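Local coordinates for protein teicoplanin pseudoaglycone deacetylases Orf2 (Actinoplanes teichomyceticus, PDB 3DFF) that probably acts as a zinc-dependent hydrolase that removes the acetyl group from the pseudoaglycone of the lipoglycopeptide antibiotic teicoplanin, at residues E78-L83 against V88-G93; V43-A48 against Y74-D79. All blocks are in the same frame, centred on the assembly; numbering follows the deposited sequence.

Contact 1: E78-L83 against V88-G93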
# COMPACT_ATOMS: atom_id res chain seq x y z
N GLU A 78 -14.56 0.41 -3.97
CA GLU A 78 -13.61 0.62 -5.07
C GLU A 78 -12.56 -0.48 -5.12
O GLU A 78 -12.24 -0.98 -6.21
CB GLU A 78 -12.89 1.97 -4.93
CG GLU A 78 -13.74 3.16 -5.18
CD GLU A 78 -13.02 4.47 -4.92
OE1 GLU A 78 -11.88 4.48 -4.41
OE2 GLU A 78 -13.65 5.50 -5.20
N ASP A 79 -12.03 -0.84 -3.95
CA ASP A 79 -10.99 -1.85 -3.85
C ASP A 79 -11.50 -3.21 -4.33
O ASP A 79 -10.80 -3.95 -5.02
CB ASP A 79 -10.50 -1.93 -2.41
CG ASP A 79 -9.30 -2.83 -2.24
OD1 ASP A 79 -8.21 -2.54 -2.82
OD2 ASP A 79 -9.41 -3.82 -1.49
N ILE A 80 -12.74 -3.53 -3.97
CA ILE A 80 -13.31 -4.80 -4.38
C ILE A 80 -13.49 -4.84 -5.91
O ILE A 80 -13.18 -5.85 -6.53
CB ILE A 80 -14.64 -5.07 -3.66
CG1 ILE A 80 -14.36 -5.26 -2.15
CG2 ILE A 80 -15.37 -6.29 -4.24
CD1 ILE A 80 -15.63 -5.21 -1.29
N ALA A 81 -13.96 -3.73 -6.48
CA ALA A 81 -14.08 -3.61 -7.94
C ALA A 81 -12.71 -3.76 -8.61
O ALA A 81 -12.55 -4.55 -9.54
CB ALA A 81 -14.74 -2.30 -8.32
N ALA A 82 -11.70 -3.05 -8.09
CA ALA A 82 -10.35 -3.10 -8.67
C ALA A 82 -9.78 -4.51 -8.64
O ALA A 82 -9.31 -5.01 -9.68
CB ALA A 82 -9.41 -2.11 -7.95
N LEU A 83 -9.84 -5.15 -7.48
CA LEU A 83 -9.29 -6.50 -7.29
C LEU A 83 -10.12 -7.55 -8.06
O LEU A 83 -9.55 -8.46 -8.66
CB LEU A 83 -9.18 -6.83 -5.79
CG LEU A 83 -8.21 -5.89 -5.05
CD1 LEU A 83 -8.25 -6.10 -3.55
CD2 LEU A 83 -6.78 -6.11 -5.58
N VAL A 88 -8.70 -11.22 -8.56
CA VAL A 88 -8.06 -11.65 -7.30
C VAL A 88 -8.94 -11.35 -6.05
O VAL A 88 -9.81 -10.49 -6.10
CB VAL A 88 -6.63 -11.03 -7.11
CG1 VAL A 88 -5.72 -11.31 -8.31
CG2 VAL A 88 -6.72 -9.53 -6.87
N ALA A 89 -8.67 -12.06 -4.96
CA ALA A 89 -9.43 -11.95 -3.69
C ALA A 89 -8.97 -10.77 -2.83
O ALA A 89 -7.81 -10.35 -2.91
CB ALA A 89 -9.29 -13.25 -2.88
N HIS A 90 -9.87 -10.28 -1.98
CA HIS A 90 -9.59 -9.14 -1.09
C HIS A 90 -9.87 -9.52 0.34
O HIS A 90 -10.70 -10.41 0.60
CB HIS A 90 -10.48 -7.95 -1.46
CG HIS A 90 -11.95 -8.25 -1.34
ND1 HIS A 90 -12.68 -7.96 -0.21
CD2 HIS A 90 -12.81 -8.83 -2.21
CE1 HIS A 90 -13.94 -8.34 -0.39
NE2 HIS A 90 -14.04 -8.88 -1.59
N ARG A 91 -9.22 -8.82 1.27
CA ARG A 91 -9.49 -8.93 2.70
C ARG A 91 -9.24 -7.55 3.33
O ARG A 91 -8.15 -7.00 3.22
CB ARG A 91 -8.59 -9.98 3.35
CG ARG A 91 -8.83 -10.18 4.85
CD ARG A 91 -8.19 -11.47 5.32
NE ARG A 91 -8.35 -11.70 6.75
CZ ARG A 91 -8.55 -12.90 7.30
NH1 ARG A 91 -8.65 -13.97 6.52
NH2 ARG A 91 -8.65 -13.02 8.61
N HIS A 92 -10.26 -7.01 3.98
CA HIS A 92 -10.18 -5.65 4.50
C HIS A 92 -9.94 -5.63 6.01
O HIS A 92 -10.79 -6.06 6.80
CB HIS A 92 -11.44 -4.88 4.12
CG HIS A 92 -11.56 -4.60 2.65
ND1 HIS A 92 -12.76 -4.36 2.03
CD2 HIS A 92 -10.61 -4.54 1.69
CE1 HIS A 92 -12.55 -4.13 0.74
NE2 HIS A 92 -11.25 -4.26 0.51
N GLY A 93 -8.78 -5.11 6.40
CA GLY A 93 -8.34 -5.10 7.80
C GLY A 93 -9.07 -4.08 8.66
O GLY A 93 -9.91 -3.31 8.15
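In the β-α-β crossover that runs from strand 37-42 to its parallel neighbour 89-92, Leu83 and Val88 close the turn out of helix 71-85 into the edge strand. Val88 N donates to Leu83 O at 2.9 Å, almost straight at 174°, and Leu83 CD2 lies 3.7 Å from Val88 CG2. From there the chain doubles back, so helix and strand run nearly antiparallel (159° between the segment axes). Leu83 CD1 packs on His90 CB, and the Leu83 side chain also touches Val21 of helix 19-33. His90 has CG between its backbone N and carbonyl carbon (chi1 60°), which lays the imidazole beside the helix. Ile80 CG1 sits above the ring centre, 3.6 Å from the centroid of the His90 ring, as a CH-pi contact; the same CG1 meets His92 CE1 obliquely at 3.6 Å. His90 is a zinc ligand in a structure of this protein, though no metal is bound to it here. The buried Asp79 carboxylate is divided between two partners, OD1 bonding to Tyr229 OH and OD2 to His92, which probably fixes its rotation. The His92 bond uses NE2 as donor, with OD2 close to the ring plane and approached on its anti side; His92 NE2 and Asp79 OD2 are 2.8 Å apart.

Contact 2: V43-A48 against Y74-D79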
# COMPACT_ATOMS: atom_id res chain seq x y z
N VAL A 43 -4.35 -3.42 5.21
CA VAL A 43 -4.20 -3.15 6.64
C VAL A 43 -5.11 -2.00 7.11
O VAL A 43 -5.92 -2.18 8.03
CB VAL A 43 -2.73 -2.82 6.99
CG1 VAL A 43 -2.54 -2.51 8.48
CG2 VAL A 43 -1.84 -3.99 6.56
N PHE A 44 -4.98 -0.83 6.48
CA PHE A 44 -5.67 0.37 6.96
C PHE A 44 -7.01 0.57 6.26
O PHE A 44 -7.28 1.61 5.66
CB PHE A 44 -4.73 1.58 6.91
CG PHE A 44 -3.58 1.46 7.87
CD1 PHE A 44 -3.77 1.73 9.23
CD2 PHE A 44 -2.34 1.01 7.43
CE1 PHE A 44 -2.71 1.58 10.16
CE2 PHE A 44 -1.27 0.85 8.36
CZ PHE A 44 -1.47 1.13 9.73
N ALA A 45 -7.84 -0.46 6.34
CA ALA A 45 -9.18 -0.45 5.74
C ALA A 45 -10.26 -0.43 6.83
O ALA A 45 -11.41 -0.69 6.54
CB ALA A 45 -9.35 -1.68 4.83
N GLY A 46 -9.86 -0.09 8.05
CA GLY A 46 -10.77 -0.14 9.21
C GLY A 46 -11.88 0.88 9.10
O GLY A 46 -11.66 2.02 8.68
N ALA A 47 -13.10 0.44 9.45
CA ALA A 47 -14.28 1.28 9.40
C ALA A 47 -14.12 2.52 10.26
O ALA A 47 -13.61 2.45 11.38
CB ALA A 47 -15.48 0.49 9.86
N ALA A 48 -14.55 3.66 9.74
CA ALA A 48 -14.48 4.90 10.48
C ALA A 48 -15.83 5.59 10.40
O ALA A 48 -16.58 5.43 9.43
CB ALA A 48 -13.38 5.79 9.93
N TYR A 74 -16.94 3.64 0.80
CA TYR A 74 -16.75 3.98 -0.62
C TYR A 74 -15.45 3.37 -1.13
O TYR A 74 -15.42 2.74 -2.19
CB TYR A 74 -16.73 5.49 -0.86
CG TYR A 74 -18.09 6.14 -1.03
CD1 TYR A 74 -18.82 6.56 0.08
CD2 TYR A 74 -18.63 6.35 -2.30
CE1 TYR A 74 -20.07 7.15 -0.05
CE2 TYR A 74 -19.90 6.96 -2.44
CZ TYR A 74 -20.60 7.35 -1.31
OH TYR A 74 -21.84 7.95 -1.42
N ARG A 75 -14.37 3.52 -0.35
CA ARG A 75 -13.06 3.05 -0.77
C ARG A 75 -12.95 1.53 -0.77
O ARG A 75 -12.26 0.93 -1.61
CB ARG A 75 -11.97 3.70 0.09
CG ARG A 75 -11.84 5.19 -0.16
CD ARG A 75 -10.57 5.74 0.48
NE ARG A 75 -9.37 5.24 -0.18
CZ ARG A 75 -8.13 5.47 0.25
NH1 ARG A 75 -7.93 6.16 1.36
NH2 ARG A 75 -7.08 4.98 -0.41
N ARG A 76 -13.64 0.90 0.18
CA ARG A 76 -13.67 -0.55 0.21
C ARG A 76 -14.35 -1.07 -1.04
O ARG A 76 -13.89 -2.06 -1.61
CB ARG A 76 -14.43 -1.06 1.43
CG ARG A 76 -13.57 -1.12 2.68
CD ARG A 76 -14.41 -1.69 3.82
NE ARG A 76 -13.64 -1.80 5.05
CZ ARG A 76 -13.96 -2.62 6.06
NH1 ARG A 76 -15.01 -3.42 5.94
NH2 ARG A 76 -13.21 -2.66 7.15
N LYS A 77 -15.46 -0.43 -1.44
CA LYS A 77 -16.17 -0.86 -2.65
C LYS A 77 -15.31 -0.69 -3.90
O LYS A 77 -15.28 -1.57 -4.76
CB LYS A 77 -17.51 -0.14 -2.82
CG LYS A 77 -18.52 -0.55 -1.75
CD LYS A 77 -19.86 0.13 -1.97
CE LYS A 77 -20.89 -0.42 -0.99
NZ LYS A 77 -22.15 0.37 -1.03
N GLU A 78 -14.56 0.41 -3.97
CA GLU A 78 -13.61 0.62 -5.07
C GLU A 78 -12.56 -0.48 -5.12
O GLU A 78 -12.24 -0.98 -6.21
CB GLU A 78 -12.89 1.97 -4.93
CG GLU A 78 -13.74 3.16 -5.18
CD GLU A 78 -13.02 4.47 -4.92
OE1 GLU A 78 -11.88 4.48 -4.41
OE2 GLU A 78 -13.65 5.50 -5.20
N ASP A 79 -12.03 -0.84 -3.95
CA ASP A 79 -10.99 -1.85 -3.85
C ASP A 79 -11.50 -3.21 -4.33
O ASP A 79 -10.80 -3.95 -5.02
CB ASP A 79 -10.50 -1.93 -2.41
CG ASP A 79 -9.30 -2.83 -2.24
OD1 ASP A 79 -8.21 -2.54 -2.82
OD2 ASP A 79 -9.41 -3.82 -1.49
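Arg76 turns CG beside its own backbone N, opposite the carbonyl carbon (chi1 -84°), and from CG to NE the chain is fully extended; this carries the guanidinium away from the helix to the backbone carbonyl of Ala45. The group arrives side-on, with NE and NH2 both donating to the one oxygen. Arg76 NE lies 2.9 Å from Ala45 O with an N-H...O angle of 141°, and Arg76 NH2 lies 2.7 Å from Ala45 O at 148°. Both bonds are therefore bent, as a fork closing on a single acceptor requires. The oxygen lies in the guanidinium plane, yet the two donors reach it differently: NE comes within the carbonyl plane, whereas NH2 stands above it. Apolar packing is slight: Ala45 CB is 4.3 Å from Arg76 NE, and Arg76 NH2 also skirts Gly46 CA at 4.1 Å. The accepting residue belongs to the loop that follows strand 37-42 at its C-terminal end, where α/β folds with a parallel sheet commonly place their active-site loops. Just before Ala45 this loop makes an inverse gamma turn centred on Phe44, closed by a weak bond from Ala45 N to Val43 O (3.1 Å). Backbone hydrogen bonds of Val43 with Ser14 and of Gly46 with Phe95 tie the loop to its surroundings, and Gly46 is about 7 Å (nearest atoms) from the side chain of Asp97, a zinc ligand in a structure of this protein. With two N-H groups on one oxygen, the guanidinium charge would probably polarise the Ala45 carbonyl. The remaining nitrogen faces elsewhere: Arg76 NH1 hydrogen-bonds to O2 of a glycerol, probably from the crystallisation liquor.

Contacts 1 and 2 draw on successive turns of helix 71-85; their helix segments overlap at Glu78 and Asp79, of which Asp79 takes part in contact 1 alone, and their centres lie about 9 Å apart. They meet around the end of strand 89-92: His92 ND1 packs 3.4 Å from Arg76 CG, and Ala45 CB is 3.9 Å from His92 CB. Gly93 O, 3.7 Å from Ala45 CB, extends this junction into the loop. Neither supplies a ligand to the zinc held by His16, Asp19 and His164, which is about 11 Å (nearest atoms) from the side chains of Asp79 and Ala45 alike; His90 of contact 1 binds a different zinc in another structure of this protein.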